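Exosome complex component Rrp42 (Archaeoglobus fulgidus, PDB 3M7N) probably serves as a non-catalytic subunit of the RNA-degrading archaeal exosome, helping to shape the active site of its partner Rrp41. Local coordinates at residues P166-R169 against G173-Y176. Numbering follows the deposited sequence.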
loop_
_atom_site.group_PDB
_atom_site.type_symbol
_atom_site.label_atom_id
_atom_site.label_comp_id
_atom_site.label_asym_id
_atom_site.label_seq_id
_atom_site.Cartn_x
_atom_site.Cartn_y
_atom_site.Cartn_z
ATOM N N PRO H 166 24.948 -30.616 -4.671
ATOM C CA PRO H 166 25.518 -30.743 -3.328
ATOM C C PRO H 166 25.040 -32.023 -2.661
ATOM O O PRO H 166 24.345 -31.950 -1.650
ATOM C CB PRO H 166 24.919 -29.541 -2.591
ATOM C CG PRO H 166 23.665 -29.156 -3.394
ATOM C CD PRO H 166 23.611 -30.013 -4.634
ATOM N N ALA H 167 25.378 -33.181 -3.215
ATOM C CA ALA H 167 24.831 -34.417 -2.663
ATOM C C ALA H 167 25.436 -34.712 -1.289
ATOM O O ALA H 167 24.726 -35.085 -0.359
ATOM C CB ALA H 167 25.031 -35.586 -3.625
ATOM N N GLU H 168 26.746 -34.522 -1.167
ATOM C CA GLU H 168 27.448 -34.797 0.081
ATOM C C GLU H 168 26.845 -34.044 1.241
ATOM O O GLU H 168 26.423 -34.641 2.224
ATOM C CB GLU H 168 28.914 -34.426 -0.047
ATOM C CG GLU H 168 29.624 -35.257 -1.078
ATOM C CD GLU H 168 30.871 -34.588 -1.569
ATOM O OE1 GLU H 168 31.406 -33.739 -0.819
ATOM O OE2 GLU H 168 31.306 -34.902 -2.702
ATOM N N ARG H 169 26.808 -32.723 1.124
ATOM C CA ARG H 169 26.236 -31.897 2.165
ATOM C C ARG H 169 24.945 -32.505 2.658
ATOM O O ARG H 169 24.617 -32.397 3.835
ATOM C CB ARG H 169 25.942 -30.490 1.653
ATOM C CG ARG H 169 25.185 -29.661 2.681
ATOM C CD ARG H 169 24.479 -28.463 2.076
ATOM N NE ARG H 169 25.316 -27.769 1.105
ATOM C CZ ARG H 169 24.998 -26.605 0.553
ATOM N NH1 ARG H 169 25.818 -26.059 -0.331
ATOM N NH2 ARG H 169 23.864 -25.989 0.886
ATOM N N GLY H 173 25.462 -38.856 -1.422
ATOM C CA GLY H 173 26.488 -39.387 -2.303
ATOM C C GLY H 173 27.554 -38.371 -2.655
ATOM O O GLY H 173 27.516 -37.242 -2.183
ATOM N N GLU H 174 28.516 -38.787 -3.474
ATOM C CA GLU H 174 29.457 -37.871 -4.090
ATOM C C GLU H 174 28.698 -36.695 -4.690
ATOM O O GLU H 174 27.559 -36.840 -5.143
ATOM C CB GLU H 174 30.223 -38.571 -5.222
ATOM C CG GLU H 174 31.112 -39.726 -4.796
ATOM C CD GLU H 174 32.466 -39.262 -4.307
ATOM O OE1 GLU H 174 32.983 -38.258 -4.849
ATOM O OE2 GLU H 174 33.016 -39.899 -3.380
ATOM N N ASP H 175 29.338 -35.533 -4.702
ATOM C CA ASP H 175 28.837 -34.399 -5.452
ATOM C C ASP H 175 29.017 -34.728 -6.936
ATOM O O ASP H 175 29.864 -35.550 -7.296
ATOM C CB ASP H 175 29.648 -33.142 -5.115
ATOM C CG ASP H 175 29.340 -32.570 -3.723
ATOM O OD1 ASP H 175 28.404 -33.032 -3.032
ATOM O OD2 ASP H 175 30.045 -31.616 -3.333
ATOM N N TYR H 176 28.222 -34.094 -7.796
ATOM C CA TYR H 176 28.450 -34.176 -9.238
ATOM C C TYR H 176 27.982 -32.923 -9.968
ATOM O O TYR H 176 27.072 -32.229 -9.512
ATOM C CB TYR H 176 27.762 -35.401 -9.843
ATOM C CG TYR H 176 26.271 -35.420 -9.643
ATOM C CD1 TYR H 176 25.726 -35.866 -8.453
ATOM C CD2 TYR H 176 25.406 -34.991 -10.641
ATOM C CE1 TYR H 176 24.360 -35.882 -8.253
ATOM C CE2 TYR H 176 24.028 -35.017 -10.451
ATOM C CZ TYR H 176 23.521 -35.463 -9.252
ATOM O OH TYR H 176 22.171 -35.494 -9.031
#
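Glu168 and Asp175 each place CG beside their own backbone N and anti to the carbonyl carbon (chi1 -64° and -73°), and from there the two side chains run across one another at about a right angle, each reaching the other's main chain. The result illustrates how two acidic residues can close a loop by reciprocal side-chain-to-backbone bonding. The amide of Glu168 donates to Asp175 OD1 over 2.9 Å, with the donor close to the line of the C-O bond. In return, Asp175 N gives its hydrogen to Glu168 OE2, also at 2.9 Å, on the anti side and tilted out of the carboxylate plane. With each acid bonded to the other's main chain, the two carboxylates lie stacked, their planes only 6° apart and Glu168 CD 3.3 Å from Asp175 CG. OE2 of Glu168 and OD1 of Asp175, both acceptors, are 3.5 Å apart, a closeness that would probably raise the pKa of one of the two carboxylates, though the N-H donors on these oxygens offset part of it; the carboxylate of Glu174 adds further negative charge nearby. The loop so bridged connects strands 164-165 and 176-177, a small antiparallel pair in this RNase PH-family chain, and Tyr176 pairs through its backbone with Val165 where the strands meet. Ala167 turns its methyl toward the opposing backbone, with CB 3.2 Å from Glu174 O and 3.3 Å from Gly173 O. The positive phi of Gly173 would press a side chain against the preceding carbonyl O, so the turn there suits glycine, and its own carbonyl O comes within 3.1 Å of Glu168 CG. Arg169 takes little part in this contact; it forms a salt bridge to Glu46 through NH1 and a hydrogen bond from NH2 to the carbonyl O of Glu87 of the neighbouring exonuclease 1 subunit.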